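Iron-containing alcohol dehydrogenase (Ralstonia eutropha, PDB 3JZD) probably catalyses the NAD(P)H-dependent reduction of maleylacetate to 3-oxoadipate, a step in the breakdown of aromatic hydrocarbons, and binds NAD. Local coordinates at residues Gly64-Ala69 with Ala78-Ala83; Ala175-Ala180 with Ile263-Ala268. All coordinates share one frame; numbering follows the deposited sequence.

In the fold
Along the chain the two contacts come in series, neither nesting nor crossing. Interaction 1 closes first, within the parallel-sheet half that begins at the N terminus: a loop of eight residues separates its segments and brings helix 75-88 back against the end of strand 62-66. The chain then completes the sheet and passes into the all-helical half, where interaction 2 closes a far longer loop of 82 residues, rich in helix and without strand, by joining helix 165-182 to helix 257-272. The contacts lie on opposite sides of the chain's centre, their own centres about 32 Å apart and their nearest atoms about 18 Å apart, with NAD bound between the two halves.

Interaction 1 (Gly64-Ala69 with Ala78-Ala83); sequences GVYAGA and ARDATA
Tyr66 packs against the first half of helix 75-88, its ring on Ala81 and its hydroxyl on Asp80. This is a strand-to-helix packing in the Rossmann-like alpha/beta half of an iron-containing alcohol dehydrogenase: strand 62-66 is outermost in the parallel sheet, and the helix that follows it folds back over its last residue. Tyr66 contributes most of the buried surface. Its CG is anti to the backbone N (chi1 178°), which carries the ring away from the strand and across to the helix, where the two backbones come nearest at Tyr66 and Ala81, with CA atoms 7.0 Å apart. Ala81 covers one face of the ring in a CH-pi contact, its CA 4.0 Å from the ring centroid and 17° off the normal. The methyl group sits farther toward one side of the same face, with Ala81 CB 3.8 Å from Tyr66 CE1. Ala81 also touches Leu104 of helix 99-112, while the backbone of Tyr66 is hydrogen-bonded to Val41 and Cys43 in and just beyond the adjoining strand. The side chain of the NAD-binding Thr44 is about 9 Å from that of Tyr66. At the far end of the ring Asp80 reaches back toward the strand, its carboxylate plane turned 65° from the ring plane. Asp80 OD2 lies at the ring edge, in plane, and accepts a hydrogen bond from Tyr66 OH; the modelled 2.4 Å between these two oxygens is unusually short, and its exact length is doubtful.

Interaction 2 (Ala175-Ala180 with Ile263-Ala268); sequences AIAHAA and IVLPHA
Two helices of the C-terminal helical domain, 165-182 and 257-272, meet through Leu265, whose two methyl groups reach across to Ile176, Ala177 and Ala180. Over the short segments the axes run nearly parallel, 23° apart, with a closest approach of 10.3 Å, a span bridged mainly by the leucine. A chi1 of -177° points the leucine branch directly away from its own backbone N and out toward the facing helix. CD1 settles over Ala177, 3.9 Å from its CB, and lies more loosely against the next turn, 4.4 Å from Ala180 CB. The other methyl, CD2, meets Ile176 CG2 at 4.0 Å, where the two side chains are roughly perpendicular; the end of Ile176 leads away from helix 257-272, and the residue also touches Leu298 and Leu301 of helix 294-304. In this all-helical half of the iron-containing alcohol dehydrogenase fold, the pair is flanked by further helices: His242 of helix 241-253 touches both Ala177 and Leu265, and Leu298 touches both Ile176 and Leu265. The interface is buried and wholly apolar. Helix 257-272 is kinked where Pro266 has no N-H to give and His267 N lacks the usual bond to Ile263 O, making a weak one to Val264 O instead. Ile263 O is gripped by a side chain: His267 ND1 donates to it at 3.2 Å, the oxygen lying in the plane of the imidazole.

Interaction 1 (Gly64-Ala69 with Ala78-Ala83)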
loop_
_atom_site.group_PDB
_atom_site.type_symbol
_atom_site.label_atom_id
_atom_site.label_comp_id
_atom_site.label_asym_id
_atom_site.label_seq_id
_atom_site.Cartn_x
_atom_site.Cartn_y
_atom_site.Cartn_z
ATOM N N GLY A 64 23.764 21.321 -11.576
ATOM C CA GLY A 64 23.260 22.099 -12.711
ATOM C C GLY A 64 21.919 21.594 -13.214
ATOM O O GLY A 64 21.342 20.664 -12.657
ATOM N N VAL A 65 21.435 22.212 -14.286
ATOM C CA VAL A 65 20.155 21.884 -14.877
ATOM C C VAL A 65 20.345 21.451 -16.313
ATOM O O VAL A 65 21.006 22.122 -17.081
ATOM C CB VAL A 65 19.189 23.085 -14.869
ATOM C CG1 VAL A 65 17.904 22.763 -15.644
ATOM C CG2 VAL A 65 18.878 23.507 -13.459
ATOM N N TYR A 66 19.803 20.298 -16.645
ATOM C CA TYR A 66 19.816 19.794 -17.984
ATOM C C TYR A 66 18.373 19.899 -18.413
ATOM O O TYR A 66 17.526 19.109 -17.970
ATOM C CB TYR A 66 20.255 18.346 -18.040
ATOM C CG TYR A 66 20.203 17.822 -19.456
ATOM C CD1 TYR A 66 19.076 17.199 -19.946
ATOM C CD2 TYR A 66 21.276 18.007 -20.315
ATOM C CE1 TYR A 66 19.027 16.740 -21.246
ATOM C CE2 TYR A 66 21.247 17.537 -21.602
ATOM C CZ TYR A 66 20.138 16.909 -22.058
ATOM O OH TYR A 66 20.113 16.453 -23.328
ATOM N N ALA A 67 18.114 20.859 -19.288
ATOM C CA ALA A 67 16.764 21.195 -19.734
ATOM C C ALA A 67 16.406 20.666 -21.101
ATOM O O ALA A 67 15.724 21.344 -21.853
ATOM C CB ALA A 67 16.595 22.694 -19.724
ATOM N N GLY A 68 16.780 19.442 -21.411
ATOM C CA GLY A 68 16.417 18.868 -22.690
ATOM C C GLY A 68 15.525 17.644 -22.638
ATOM O O GLY A 68 15.560 16.829 -23.550
ATOM N N ALA A 69 14.710 17.470 -21.610
ATOM C CA ALA A 69 13.799 16.324 -21.622
ATOM C C ALA A 69 12.902 16.507 -22.841
ATOM O O ALA A 69 12.581 17.647 -23.192
ATOM C CB ALA A 69 12.970 16.251 -20.403
ATOM N N ALA A 78 18.443 10.603 -24.095
ATOM C CA ALA A 78 18.960 9.757 -23.034
ATOM C C ALA A 78 20.495 9.829 -23.049
ATOM O O ALA A 78 21.111 10.139 -22.044
ATOM C CB ALA A 78 18.483 8.330 -23.227
ATOM N N ARG A 79 21.102 9.623 -24.218
ATOM C CA ARG A 79 22.582 9.666 -24.367
ATOM C C ARG A 79 23.157 11.017 -23.989
ATOM O O ARG A 79 24.160 11.125 -23.268
ATOM C CB ARG A 79 22.999 9.404 -25.819
ATOM C CG ARG A 79 22.507 8.094 -26.390
ATOM C CD ARG A 79 23.408 6.889 -26.161
ATOM N NE ARG A 79 22.679 5.670 -26.536
ATOM C CZ ARG A 79 22.389 5.300 -27.787
ATOM N NH1 ARG A 79 22.749 6.045 -28.836
ATOM N NH2 ARG A 79 21.715 4.169 -27.998
ATOM N N ASP A 80 22.538 12.062 -24.506
ATOM C CA ASP A 80 23.013 13.393 -24.218
ATOM C C ASP A 80 22.895 13.720 -22.726
ATOM O O ASP A 80 23.792 14.317 -22.155
ATOM C CB ASP A 80 22.238 14.413 -25.022
ATOM C CG ASP A 80 22.826 15.794 -24.901
ATOM O OD1 ASP A 80 24.058 15.906 -24.981
ATOM O OD2 ASP A 80 22.071 16.772 -24.739
ATOM N N ALA A 81 21.778 13.348 -22.113
ATOM C CA ALA A 81 21.573 13.623 -20.695
ATOM C C ALA A 81 22.590 12.862 -19.849
ATOM O O ALA A 81 23.212 13.423 -18.962
ATOM C CB ALA A 81 20.177 13.271 -20.293
ATOM N N THR A 82 22.764 11.581 -20.151
ATOM C CA THR A 82 23.702 10.729 -19.439
ATOM C C THR A 82 25.118 11.242 -19.566
ATOM O O THR A 82 25.865 11.237 -18.595
ATOM C CB THR A 82 23.617 9.295 -19.947
ATOM O OG1 THR A 82 22.276 8.851 -19.777
ATOM C CG2 THR A 82 24.540 8.385 -19.172
ATOM N N ALA A 83 25.477 11.710 -20.758
ATOM C CA ALA A 83 26.778 12.313 -20.973
ATOM C C ALA A 83 26.940 13.528 -20.088
ATOM O O ALA A 83 27.985 13.713 -19.472
ATOM C CB ALA A 83 26.953 12.704 -22.431
#

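Interaction 2 (Ala175-Ala180 with Ile263-Ala268)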
loop_
_atom_site.group_PDB
_atom_site.type_symbol
_atom_site.label_atom_id
_atom_site.label_comp_id
_atom_site.label_asym_id
_atom_site.label_seq_id
_atom_site.Cartn_x
_atom_site.Cartn_y
_atom_site.Cartn_z
ATOM N N ALA A 175 -4.369 8.906 -15.636
ATOM C CA ALA A 175 -4.190 8.239 -14.346
ATOM C C ALA A 175 -5.396 7.318 -14.050
ATOM O O ALA A 175 -5.213 6.186 -13.649
ATOM C CB ALA A 175 -4.027 9.276 -13.253
ATOM N N ILE A 176 -6.622 7.815 -14.276
ATOM C CA ILE A 176 -7.826 6.995 -14.060
ATOM C C ILE A 176 -7.757 5.723 -14.903
ATOM O O ILE A 176 -8.140 4.669 -14.436
ATOM C CB ILE A 176 -9.133 7.778 -14.356
ATOM C CG1 ILE A 176 -9.391 8.766 -13.235
ATOM C CG2 ILE A 176 -10.347 6.800 -14.541
ATOM C CD1 ILE A 176 -10.486 9.767 -13.480
ATOM N N ALA A 177 -7.236 5.830 -16.130
ATOM C CA ALA A 177 -7.087 4.653 -17.002
ATOM C C ALA A 177 -6.274 3.579 -16.342
ATOM O O ALA A 177 -6.612 2.404 -16.481
ATOM C CB ALA A 177 -6.394 5.005 -18.382
ATOM N N HIS A 178 -5.173 3.962 -15.679
ATOM C CA HIS A 178 -4.300 2.952 -15.022
ATOM C C HIS A 178 -5.112 2.160 -13.988
ATOM O O HIS A 178 -5.076 0.926 -13.928
ATOM C CB HIS A 178 -3.119 3.575 -14.253
ATOM C CG HIS A 178 -2.269 4.537 -15.033
ATOM N ND1 HIS A 178 -2.026 4.419 -16.386
ATOM C CD2 HIS A 178 -1.536 5.596 -14.614
ATOM C CE1 HIS A 178 -1.210 5.387 -16.773
ATOM N NE2 HIS A 178 -0.899 6.117 -15.716
ATOM N N ALA A 179 -5.841 2.897 -13.171
ATOM C CA ALA A 179 -6.675 2.304 -12.151
ATOM C C ALA A 179 -7.821 1.465 -12.750
ATOM O O ALA A 179 -8.129 0.358 -12.268
ATOM C CB ALA A 179 -7.255 3.422 -11.199
ATOM N N ALA A 180 -8.481 1.993 -13.774
ATOM C CA ALA A 180 -9.627 1.289 -14.388
ATOM C C ALA A 180 -9.243 -0.120 -14.855
ATOM O O ALA A 180 -9.921 -1.089 -14.541
ATOM C CB ALA A 180 -10.270 2.151 -15.560
ATOM N N ILE A 263 -9.503 10.159 -24.711
ATOM C CA ILE A 263 -10.444 9.815 -25.764
ATOM C C ILE A 263 -10.722 8.338 -25.855
ATOM O O ILE A 263 -11.856 7.950 -25.998
ATOM C CB ILE A 263 -9.920 10.335 -27.135
ATOM C CG1 ILE A 263 -9.902 11.902 -27.104
ATOM C CG2 ILE A 263 -10.775 9.756 -28.289
ATOM C CD1 ILE A 263 -8.910 12.608 -28.125
ATOM N N VAL A 264 -9.677 7.520 -25.771
ATOM C CA VAL A 264 -9.804 6.071 -25.896
ATOM C C VAL A 264 -10.462 5.379 -24.672
ATOM O O VAL A 264 -11.236 4.437 -24.837
ATOM C CB VAL A 264 -8.410 5.446 -26.204
ATOM C CG1 VAL A 264 -8.440 3.856 -26.134
ATOM C CG2 VAL A 264 -7.937 5.963 -27.583
ATOM N N LEU A 265 -10.183 5.843 -23.456
ATOM C CA LEU A 265 -10.691 5.168 -22.274
ATOM C C LEU A 265 -12.185 4.753 -22.304
ATOM O O LEU A 265 -12.506 3.603 -22.099
ATOM C CB LEU A 265 -10.322 5.934 -21.012
ATOM C CG LEU A 265 -10.751 5.266 -19.726
ATOM C CD1 LEU A 265 -9.984 3.984 -19.549
ATOM C CD2 LEU A 265 -10.492 6.298 -18.514
ATOM N N PRO A 266 -13.103 5.673 -22.567
ATOM C CA PRO A 266 -14.462 5.190 -22.574
ATOM C C PRO A 266 -14.760 4.019 -23.566
ATOM O O PRO A 266 -15.576 3.126 -23.263
ATOM C CB PRO A 266 -15.252 6.449 -22.989
ATOM C CG PRO A 266 -14.370 7.633 -22.605
ATOM C CD PRO A 266 -12.996 7.101 -22.922
ATOM N N HIS A 267 -14.124 4.046 -24.745
ATOM C CA HIS A 267 -14.361 3.031 -25.788
ATOM C C HIS A 267 -13.655 1.718 -25.489
ATOM O O HIS A 267 -14.151 0.633 -25.843
ATOM C CB HIS A 267 -13.967 3.601 -27.155
ATOM C CG HIS A 267 -14.702 4.861 -27.480
ATOM N ND1 HIS A 267 -14.166 6.120 -27.269
ATOM C CD2 HIS A 267 -15.981 5.056 -27.858
ATOM C CE1 HIS A 267 -15.073 7.029 -27.571
ATOM N NE2 HIS A 267 -16.176 6.407 -27.941
ATOM N N ALA A 268 -12.493 1.817 -24.849
ATOM C CA ALA A 268 -11.772 0.626 -24.421
ATOM C C ALA A 268 -12.605 -0.008 -23.288
ATOM O O ALA A 268 -12.758 -1.248 -23.211
ATOM C CB ALA A 268 -10.312 0.979 -23.958
#